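Local coordinates for uncharacterized protein (Eubacterium siraeum, PDB 4NZK), which is of unknown function but probably has an SGNH hydrolase-like fold and may be an enzyme of that kind, at residues Q62-I67 / E208-I213; A231-T236 / D267-K272; S249-Q254 / S261-G266. One frame throughout, in Å; residues are numbered along the deposited sequence. Where two conformers were deposited one is given.

How the interactions relate
From the N terminus, interaction 1 comes first: it brings strand 62-67, the middle strand of a small antiparallel sheet, against the start of helix 211-214 and closes a loop of 140 residues. Interaction 2 opens only afterwards, pairing strands 229-234 and 270-275 at the margin of the large mixed sheet. Interaction 3 is nested within the 30-residue connection that interaction 2 closes, where 249-254 and 261-266 fold against each other. Interactions 2 and 3 touch directly, Y233 OH meeting S249 O and K269 NZ meeting M264 O, and their centres lie about 12 Å apart. Interaction 1 stands apart, its centre about 34 Å from that of interaction 2 and 27 Å from that of interaction 3.

Interaction 1: Q62-I67 / E208-I213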
loop_
_atom_site.group_PDB
_atom_site.type_symbol
_atom_site.label_atom_id
_atom_site.label_comp_id
_atom_site.label_asym_id
_atom_site.label_seq_id
_atom_site.Cartn_x
_atom_site.Cartn_y
_atom_site.Cartn_z
ATOM N N GLN A 62 7.509 -6.601 -17.747
ATOM C CA GLN A 62 6.503 -7.511 -17.234
ATOM C C GLN A 62 6.678 -8.881 -17.874
ATOM O O GLN A 62 7.144 -9.025 -18.996
ATOM C CB GLN A 62 5.087 -7.021 -17.557
ATOM C CG GLN A 62 4.863 -5.525 -17.443
ATOM C CD GLN A 62 5.145 -4.981 -16.067
ATOM O OE1 GLN A 62 4.624 -5.482 -15.076
ATOM N NE2 GLN A 62 5.947 -3.924 -16.005
ATOM N N LEU A 63 6.228 -9.888 -17.156
ATOM C CA LEU A 63 6.083 -11.247 -17.685
ATOM C C LEU A 63 4.607 -11.596 -17.701
ATOM O O LEU A 63 3.918 -11.499 -16.687
ATOM C CB LEU A 63 6.824 -12.221 -16.761
ATOM C CG LEU A 63 6.695 -13.730 -17.058
ATOM C CD1 LEU A 63 7.364 -14.073 -18.382
ATOM C CD2 LEU A 63 7.251 -14.616 -15.953
ATOM N N VAL A 64 4.135 -12.031 -18.865
ATOM C CA VAL A 64 2.831 -12.607 -19.009
ATOM C C VAL A 64 3.036 -14.106 -19.120
ATOM O O VAL A 64 3.746 -14.579 -20.006
ATOM C CB VAL A 64 2.118 -12.072 -20.232
ATOM C CG1 VAL A 64 0.762 -12.759 -20.389
ATOM C CG2 VAL A 64 1.940 -10.581 -20.110
ATOM N N VAL A 65 2.413 -14.854 -18.218
ATOM C CA VAL A 65 2.630 -16.301 -18.175
ATOM C C VAL A 65 1.427 -17.005 -17.577
ATOM O O VAL A 65 0.725 -16.440 -16.752
ATOM C CB VAL A 65 3.913 -16.588 -17.359
ATOM C CG1 VAL A 65 3.782 -16.069 -15.935
ATOM C CG2 VAL A 65 4.339 -18.053 -17.405
ATOM N N ASP A 66 1.153 -18.226 -18.053
ATOM C CA ASP A 66 0.071 -19.005 -17.483
ATOM C C ASP A 66 0.598 -19.929 -16.388
ATOM O O ASP A 66 1.594 -20.642 -16.562
ATOM C CB ASP A 66 -0.652 -19.812 -18.571
ATOM C CG ASP A 66 -1.472 -18.948 -19.531
ATOM O OD1 ASP A 66 -1.398 -17.713 -19.479
ATOM O OD2 ASP A 66 -2.204 -19.527 -20.368
ATOM N N ILE A 67 -0.065 -19.886 -15.250
ATOM C CA ILE A 67 0.316 -20.711 -14.101
ATOM C C ILE A 67 -0.936 -21.398 -13.587
ATOM O O ILE A 67 -1.909 -20.729 -13.231
ATOM C CB ILE A 67 0.893 -19.853 -12.961
ATOM C CG1 ILE A 67 2.094 -19.031 -13.427
ATOM C CG2 ILE A 67 1.319 -20.742 -11.787
ATOM C CD1 ILE A 67 2.580 -18.011 -12.392
ATOM N N GLU A 208 1.333 -3.875 -22.463
ATOM C CA GLU A 208 1.078 -3.321 -23.784
ATOM C C GLU A 208 -0.183 -3.954 -24.396
ATOM O O GLU A 208 -0.235 -4.349 -25.568
ATOM C CB GLU A 208 2.313 -3.419 -24.696
ATOM C CG GLU A 208 3.669 -3.123 -24.042
ATOM C CD GLU A 208 3.775 -1.771 -23.340
ATOM O OE1 GLU A 208 2.937 -1.501 -22.448
ATOM O OE2 GLU A 208 4.733 -0.990 -23.639
ATOM N N TYR A 209 -1.216 -4.029 -23.548
ATOM C CA TYR A 209 -2.534 -4.511 -23.892
ATOM C C TYR A 209 -2.537 -5.960 -24.412
ATOM O O TYR A 209 -3.112 -6.295 -25.479
ATOM C CB TYR A 209 -3.220 -3.473 -24.812
ATOM C CG TYR A 209 -3.414 -2.119 -24.111
ATOM C CD1 TYR A 209 -4.302 -2.018 -23.070
ATOM C CD2 TYR A 209 -2.663 -0.991 -24.429
ATOM C CE1 TYR A 209 -4.502 -0.862 -22.371
ATOM C CE2 TYR A 209 -2.840 0.207 -23.737
ATOM C CZ TYR A 209 -3.778 0.266 -22.697
ATOM O OH TYR A 209 -4.020 1.397 -21.951
ATOM N N ASN A 210 -1.865 -6.839 -23.665
ATOM C CA ASN A 210 -1.878 -8.262 -23.984
ATOM C C ASN A 210 -3.277 -8.820 -23.670
ATOM O O ASN A 210 -3.746 -8.772 -22.526
ATOM C CB ASN A 210 -0.795 -9.004 -23.177
ATOM C CG ASN A 210 -0.570 -10.420 -23.677
ATOM O OD1 ASN A 210 -1.513 -11.193 -23.790
ATOM N ND2 ASN A 210 0.660 -10.752 -24.016
ATOM N N GLU A 211 -3.937 -9.355 -24.699
ATOM C CA GLU A 211 -5.323 -9.823 -24.577
ATOM C C GLU A 211 -5.472 -10.964 -23.600
ATOM O O GLU A 211 -6.553 -11.139 -23.036
ATOM C CB GLU A 211 -5.917 -10.182 -25.963
ATOM C CG GLU A 211 -6.039 -8.964 -26.851
ATOM C CD GLU A 211 -6.852 -7.823 -26.211
ATOM O OE1 GLU A 211 -7.957 -8.131 -25.712
ATOM O OE2 GLU A 211 -6.402 -6.626 -26.209
ATOM N N ARG A 212 -4.400 -11.709 -23.359
ATOM C CA ARG A 212 -4.457 -12.814 -22.397
ATOM C C ARG A 212 -4.817 -12.311 -21.010
ATOM O O ARG A 212 -5.465 -13.014 -20.242
ATOM C CB ARG A 212 -3.159 -13.595 -22.348
ATOM C CG ARG A 212 -2.790 -14.319 -23.621
ATOM C CD ARG A 212 -1.331 -14.648 -23.705
ATOM N NE ARG A 212 -0.919 -15.537 -22.634
ATOM C CZ ARG A 212 0.339 -15.897 -22.392
ATOM N NH1 ARG A 212 1.349 -15.413 -23.117
ATOM N NH2 ARG A 212 0.589 -16.729 -21.394
ATOM N N ILE A 213 -4.364 -11.089 -20.680
ATOM C CA ILE A 213 -4.671 -10.487 -19.390
ATOM C C ILE A 213 -6.138 -10.120 -19.315
ATOM O O ILE A 213 -6.828 -10.452 -18.346
ATOM C CB ILE A 213 -3.779 -9.227 -19.125
ATOM C CG1 ILE A 213 -2.308 -9.617 -19.011
ATOM C CG2 ILE A 213 -4.219 -8.479 -17.894
ATOM C CD1 ILE A 213 -1.950 -10.464 -17.817
HETATM O O HOH W 1 -2.925 -17.669 -22.210
#
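V64 and I213 mark the nearest approach of the two backbones, yet their CA atoms stay 7.8 Å apart, which leaves the bridging to side chains. Segment 208-213 turns into helix 211-214 at N210, the N-cap: its OD1 accepts the backbone N of R212 at 3.0 Å, in the carbonyl plane. The N210 amide swings out with CG opposite the backbone N (chi1 -168°), and its ND2 comes to 4.1 Å from V64 CG2. R212, bent at chi3, lays its guanidinium over the same valine, with V64 CG1 3.7 Å above the centre of one face. Strand 62-67 is the middle strand of a three-stranded antiparallel sheet, and R212 links it to a neighbouring strand, since NH1 is hydrogen-bonded to D55 O of strand 53-59. R212 NH2 forms a nearly straight salt bridge with D66 OD1 (2.9 Å, N-H...O 170°). That oxygen lies in the guanidinium plane, whereas NH2 stands above the carboxylate, the two planes being 69° apart. T71 OG1 is a second partner of OD1. Water 1 completes a ring between the charged groups, donating to D66 OD2 at 2.7 Å and accepting from R212 NE at 3.0 Å.

Interaction 2: A231-T236 / D267-K272; sequences ATYYTT and DQKIVK. With EDO (1,2-ethanediol), chain B; EDO (1,2-ethanediol), chain C.
An antiparallel ladder in the mixed sheet pairs T232, Y233 and Y234 of strand 229-234, which lies at one margin, with K272, V271 and I270. The short strand axes approach to 4.8 Å and run 156° apart. T232 and K272 exchange two backbone bonds, T232 N to K272 O at 2.8 Å and K272 N to T232 O at 2.9 Å; Y234 and I270 form the next hydrogen-bonded pair, while Y233 and V271 between them are a non-hydrogen-bonded pair. Strand 270-275 in turn lies antiparallel to 304-309, so this antiparallel pair extends the five parallel strands, a core consistent with an SGNH hydrolase fold. On the face carrying Y233 and V271, the tyrosine ring has V271 CG1 over one side and C2 of the chain C 1,2-ethanediol, probably from the crystallisation liquor, over the other. K269 CD meets the ring at its edge, 3.9 Å from Y233 CD2. The lysine chain, bent at chi3 (76°), brings NZ to 2.9 Å from O2 of that diol, and NZ is also hydrogen-bonded to M264 O. Across the sheet, Y234 and K272 lie side by side, Y234 CE1 3.7 Å from K272 CB, and F238 stacks on the tyrosine ring. Further along, T236 CG2 packs 3.6 Å from K269 N, and D267 O accepts from O2 of the chain B diol at 2.7 Å.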
loop_
_atom_site.group_PDB
_atom_site.type_symbol
_atom_site.label_atom_id
_atom_site.label_comp_id
_atom_site.label_asym_id
_atom_site.label_seq_id
_atom_site.Cartn_x
_atom_site.Cartn_y
_atom_site.Cartn_z
ATOM N N ALA A 231 -15.112 9.993 7.299
ATOM C CA ALA A 231 -13.967 10.489 6.543
ATOM C C ALA A 231 -14.265 11.883 6.030
ATOM O O ALA A 231 -15.406 12.164 5.627
ATOM C CB ALA A 231 -13.628 9.556 5.404
ATOM N N THR A 232 -13.238 12.732 6.016
ATOM C CA THR A 232 -13.307 14.086 5.448
ATOM C C THR A 232 -12.212 14.178 4.392
ATOM O O THR A 232 -11.037 13.828 4.647
ATOM C CB THR A 232 -13.155 15.153 6.536
ATOM O OG1 THR A 232 -14.186 14.948 7.522
ATOM C CG2 THR A 232 -13.281 16.563 5.948
ATOM N N TYR A 233 -12.598 14.646 3.208
ATOM C CA TYR A 233 -11.702 14.769 2.077
ATOM C C TYR A 233 -11.124 16.189 1.958
ATOM O O TYR A 233 -11.846 17.184 2.052
ATOM C CB TYR A 233 -12.417 14.347 0.800
ATOM C CG TYR A 233 -12.624 12.858 0.717
ATOM C CD1 TYR A 233 -13.708 12.249 1.326
ATOM C CD2 TYR A 233 -11.754 12.049 -0.011
ATOM C CE1 TYR A 233 -13.874 10.873 1.279
ATOM C CE2 TYR A 233 -11.925 10.697 -0.087
ATOM C CZ TYR A 233 -12.986 10.100 0.557
ATOM O OH TYR A 233 -13.145 8.740 0.491
ATOM N N TYR A 234 -9.806 16.239 1.790
ATOM C CA TYR A 234 -9.043 17.471 1.721
ATOM C C TYR A 234 -8.194 17.517 0.456
ATOM O O TYR A 234 -7.891 16.483 -0.160
ATOM C CB TYR A 234 -8.118 17.579 2.932
ATOM C CG TYR A 234 -8.786 17.771 4.266
ATOM C CD1 TYR A 234 -9.280 16.683 4.980
ATOM C CD2 TYR A 234 -8.865 19.028 4.857
ATOM C CE1 TYR A 234 -9.886 16.852 6.208
ATOM C CE2 TYR A 234 -9.461 19.199 6.095
ATOM C CZ TYR A 234 -9.969 18.109 6.759
ATOM O OH TYR A 234 -10.556 18.258 7.993
ATOM N N THR A 235 -7.811 18.728 0.080
ATOM C CA THR A 235 -6.880 18.913 -0.991
ATOM C C THR A 235 -5.489 18.538 -0.473
ATOM O O THR A 235 -5.296 18.305 0.717
ATOM C CB THR A 235 -6.817 20.384 -1.414
ATOM O OG1 THR A 235 -6.387 21.178 -0.291
ATOM C CG2 THR A 235 -8.140 20.837 -1.841
ATOM N N THR A 236 -4.515 18.572 -1.367
ATOM C CA THR A 236 -3.133 18.207 -1.008
ATOM C C THR A 236 -2.407 19.246 -0.157
ATOM O O THR A 236 -1.316 18.977 0.385
ATOM C CB THR A 236 -2.323 17.827 -2.239
ATOM O OG1 THR A 236 -2.311 18.917 -3.152
ATOM C CG2 THR A 236 -2.906 16.590 -2.899
ATOM N N ASP A 267 -5.590 9.056 -5.539
ATOM C CA ASP A 267 -4.468 9.414 -4.675
ATOM C C ASP A 267 -4.208 10.884 -4.419
ATOM O O ASP A 267 -3.506 11.205 -3.452
ATOM C CB ASP A 267 -3.175 8.810 -5.228
ATOM C CG ASP A 267 -3.220 7.296 -5.358
ATOM O OD1 ASP A 267 -3.672 6.616 -4.421
ATOM O OD2 ASP A 267 -2.745 6.782 -6.408
ATOM N N GLN A 268 -4.683 11.782 -5.301
ATOM C CA GLN A 268 -4.318 13.203 -5.199
ATOM C C GLN A 268 -5.221 13.979 -4.239
ATOM O O GLN A 268 -6.019 14.823 -4.626
ATOM C CB GLN A 268 -4.281 13.875 -6.580
ATOM C CG GLN A 268 -3.461 13.113 -7.591
ATOM C CD GLN A 268 -3.212 13.905 -8.864
ATOM O OE1 GLN A 268 -3.244 15.140 -8.874
ATOM N NE2 GLN A 268 -2.945 13.185 -9.949
ATOM N N LYS A 269 -5.065 13.661 -2.963
ATOM C CA LYS A 269 -5.883 14.208 -1.908
ATOM C C LYS A 269 -5.257 13.802 -0.577
ATOM O O LYS A 269 -4.302 13.029 -0.554
ATOM C CB LYS A 269 -7.287 13.612 -2.002
ATOM C CG LYS A 269 -7.319 12.114 -1.839
ATOM C CD LYS A 269 -8.605 11.483 -2.309
ATOM C CE LYS A 269 -8.674 11.404 -3.822
ATOM N NZ LYS A 269 -9.962 10.863 -4.299
ATOM N N ILE A 270 -5.797 14.362 0.488
ATOM C CA ILE A 270 -5.516 13.927 1.846
ATOM C C ILE A 270 -6.853 13.577 2.456
ATOM O O ILE A 270 -7.838 14.306 2.284
ATOM C CB ILE A 270 -4.856 15.008 2.700
ATOM C CG1 ILE A 270 -3.479 15.345 2.134
ATOM C CG2 ILE A 270 -4.767 14.583 4.172
ATOM C CD1 ILE A 270 -2.812 16.538 2.771
ATOM N N VAL A 271 -6.896 12.444 3.148
ATOM C CA VAL A 271 -8.141 11.996 3.771
ATOM C C VAL A 271 -7.943 11.897 5.280
ATOM O O VAL A 271 -6.969 11.317 5.727
ATOM C CB VAL A 271 -8.600 10.623 3.215
ATOM C CG1 VAL A 271 -9.910 10.207 3.851
ATOM C CG2 VAL A 271 -8.701 10.665 1.695
ATOM N N LYS A 272 -8.850 12.505 6.034
ATOM C CA LYS A 272 -8.851 12.401 7.478
ATOM C C LYS A 272 -10.001 11.484 7.870
ATOM O O LYS A 272 -11.125 11.660 7.418
ATOM C CB LYS A 272 -9.027 13.761 8.147
ATOM C CG LYS A 272 -9.129 13.675 9.668
ATOM C CD LYS A 272 -9.266 15.061 10.281
ATOM C CE LYS A 272 -9.412 14.958 11.794
ATOM N NZ LYS A 272 -9.362 16.294 12.461
HETATM C C1 EDO B . -5.850 8.931 -0.602
HETATM O O1 EDO B . -5.424 7.748 -1.258
HETATM C C2 EDO B . -4.678 9.803 -0.111
HETATM O O2 EDO B . -3.631 9.830 -1.074
HETATM C C1 EDO C . -13.834 10.353 -3.744
HETATM O O1 EDO C . -13.230 10.215 -5.040
HETATM C C2 EDO C . -13.613 11.748 -3.172
HETATM O O2 EDO C . -12.340 12.298 -3.532
#

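Interaction 3: S249-Q254 / S261-G266; sequences SIFVDQ and STFMGG. With EDO (1,2-ethanediol), chain B.
The rings of F251 and F263 meet rim to rim, CE1 of F251 lying 4.0 Å from CE1 of F263, so each ring meets the other by its edge. T262 CG2 also touches the edge of F251, 4.1 Å from its CD1. Over one face of F251 lies I250 CG1, 3.5 Å above the ring plane and offset toward the rim; chi1 of 64° sets CG1 between the backbone N and carbonyl carbon of I250. The two segments form a single backbone bridge inside the long connection between strands 229-234 and 270-275, with the backbones of F251 and F263 bridged. They run in opposite senses, I250 pairing with M264 and V252 with T262. M264 N reaches I250 O at 2.8 Å, tilted 29° from the carbonyl plane; V252 N reaches T262 O at 2.8 Å, in the carbonyl plane and on a lone pair. An ST turn precedes the bridge, S249 OG accepting F251 N at 2.9 Å. On the flank away from the rings, V252 CG2 packs 3.6 Å from G265 N, where the chain turns at positive phi (77°). I250 CB lies beside CG of M264, a selenomethionine, in the conformer given, and I250 leans on I273 of strand 270-275, which joins the connection to the large sheet. The F263 side chain touches F220 and Y222 of strand 218-224. Q254 adds polar links: its NE2 gives a weak bond to S261 O and a bond to water 3, which donates to G265 O. Water 2 donates to both V252 O and T262 OG1, the latter also hydrogen-bonded to A259 O. At the far end, G266 O accepts from O1 of the chain B diol at 3.0 Å.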
loop_
_atom_site.group_PDB
_atom_site.type_symbol
_atom_site.label_atom_id
_atom_site.label_comp_id
_atom_site.label_asym_id
_atom_site.label_seq_id
_atom_site.Cartn_x
_atom_site.Cartn_y
_atom_site.Cartn_z
ATOM N N SER A 249 -17.497 8.470 3.315
ATOM C CA SER A 249 -17.047 7.082 3.270
ATOM C C SER A 249 -15.667 7.018 2.642
ATOM O O SER A 249 -15.285 7.890 1.868
ATOM C CB SER A 249 -17.993 6.233 2.415
ATOM O OG SER A 249 -17.560 4.884 2.359
ATOM N N ILE A 250 -14.896 5.996 3.016
ATOM C CA ILE A 250 -13.644 5.716 2.302
ATOM C C ILE A 250 -13.861 4.790 1.121
ATOM O O ILE A 250 -12.912 4.486 0.421
ATOM C CB ILE A 250 -12.514 5.154 3.196
ATOM C CG1 ILE A 250 -12.920 3.801 3.758
ATOM C CG2 ILE A 250 -12.117 6.179 4.239
ATOM C CD1 ILE A 250 -11.761 3.143 4.470
ATOM N N PHE A 251 -15.075 4.273 0.932
ATOM C CA PHE A 251 -15.380 3.368 -0.179
ATOM C C PHE A 251 -16.154 4.122 -1.219
ATOM O O PHE A 251 -17.249 4.620 -0.935
ATOM C CB PHE A 251 -16.154 2.118 0.305
ATOM C CG PHE A 251 -15.429 1.373 1.388
ATOM C CD1 PHE A 251 -14.438 0.460 1.078
ATOM C CD2 PHE A 251 -15.705 1.620 2.716
ATOM C CE1 PHE A 251 -13.727 -0.205 2.089
ATOM C CE2 PHE A 251 -14.995 0.991 3.725
ATOM C CZ PHE A 251 -14.007 0.049 3.407
ATOM N N VAL A 252 -15.586 4.176 -2.428
ATOM C CA VAL A 252 -16.126 4.942 -3.516
ATOM C C VAL A 252 -16.581 3.992 -4.610
ATOM O O VAL A 252 -15.820 3.142 -5.057
ATOM C CB VAL A 252 -15.046 5.907 -4.042
ATOM C CG1 VAL A 252 -15.570 6.777 -5.183
ATOM C CG2 VAL A 252 -14.608 6.837 -2.922
ATOM N N ASP A 253 -17.795 4.171 -5.096
ATOM C CA ASP A 253 -18.304 3.309 -6.190
ATOM C C ASP A 253 -17.500 3.513 -7.473
ATOM O O ASP A 253 -17.130 4.647 -7.817
ATOM C CB ASP A 253 -19.775 3.578 -6.463
ATOM C CG ASP A 253 -20.679 3.094 -5.333
ATOM O OD1 ASP A 253 -20.243 2.239 -4.522
ATOM O OD2 ASP A 253 -21.835 3.565 -5.264
ATOM N N GLN A 254 -17.172 2.396 -8.108
ATOM C CA GLN A 254 -16.380 2.382 -9.313
ATOM C C GLN A 254 -16.872 1.353 -10.293
ATOM O O GLN A 254 -17.431 0.320 -9.888
ATOM C CB GLN A 254 -14.948 1.954 -9.004
ATOM C CG GLN A 254 -14.189 2.839 -8.053
ATOM C CD GLN A 254 -13.842 4.180 -8.614
ATOM O OE1 GLN A 254 -13.853 4.369 -9.821
ATOM N NE2 GLN A 254 -13.536 5.130 -7.740
ATOM N N SER A 261 -9.569 1.592 -7.107
ATOM C CA SER A 261 -9.898 2.956 -6.728
ATOM C C SER A 261 -11.129 3.024 -5.817
ATOM O O SER A 261 -11.548 4.082 -5.417
ATOM C CB SER A 261 -10.064 3.848 -7.965
ATOM O OG SER A 261 -8.813 4.012 -8.576
ATOM N N THR A 262 -11.731 1.879 -5.516
ATOM C CA THR A 262 -12.751 1.822 -4.462
ATOM C C THR A 262 -12.237 2.504 -3.171
ATOM O O THR A 262 -12.996 3.129 -2.442
ATOM C CB THR A 262 -13.130 0.363 -4.165
ATOM O OG1 THR A 262 -13.656 -0.233 -5.355
ATOM C CG2 THR A 262 -14.129 0.268 -3.041
ATOM N N PHE A 263 -10.950 2.354 -2.879
ATOM C CA PHE A 263 -10.367 2.962 -1.676
ATOM C C PHE A 263 -10.043 4.455 -1.913
ATOM O O PHE A 263 -9.048 4.800 -2.545
ATOM C CB PHE A 263 -9.130 2.185 -1.242
ATOM C CG PHE A 263 -9.384 0.699 -1.167
ATOM C CD1 PHE A 263 -10.412 0.203 -0.384
ATOM C CD2 PHE A 263 -8.650 -0.182 -1.936
ATOM C CE1 PHE A 263 -10.684 -1.162 -0.375
ATOM C CE2 PHE A 263 -8.890 -1.524 -1.930
ATOM C CZ PHE A 263 -9.910 -2.028 -1.139
HETATM N N MSE A 264 -10.941 5.291 -1.425
HETATM C CA MSE A 264 -10.854 6.750 -1.424
HETATM C C MSE A 264 -10.813 7.423 -2.775
HETATM O O MSE A 264 -10.566 8.638 -2.862
HETATM C CB MSE A 264 -9.670 7.186 -0.589
HETATM C CG MSE A 264 -9.834 6.612 0.815
HETATM SE SE MSE A 264 -8.178 6.786 1.840
HETATM C CE MSE A 264 -7.157 5.338 0.992
ATOM N N GLY A 265 -11.115 6.661 -3.841
ATOM C CA GLY A 265 -11.272 7.212 -5.181
ATOM C C GLY A 265 -10.042 7.578 -5.981
ATOM O O GLY A 265 -10.141 7.905 -7.153
ATOM N N GLY A 266 -8.872 7.457 -5.395
ATOM C CA GLY A 266 -7.667 7.964 -6.053
ATOM C C GLY A 266 -6.682 8.468 -5.036
ATOM O O GLY A 266 -6.921 8.350 -3.801
HETATM C C1 EDO B . -5.850 8.931 -0.602
HETATM O O1 EDO B . -5.424 7.748 -1.258
HETATM C C2 EDO B . -4.678 9.803 -0.111
HETATM O O2 EDO B . -3.631 9.830 -1.074
HETATM O O HOH W 2 -16.348 0.136 -6.033
HETATM O O HOH W 3 -12.816 7.795 -8.231
#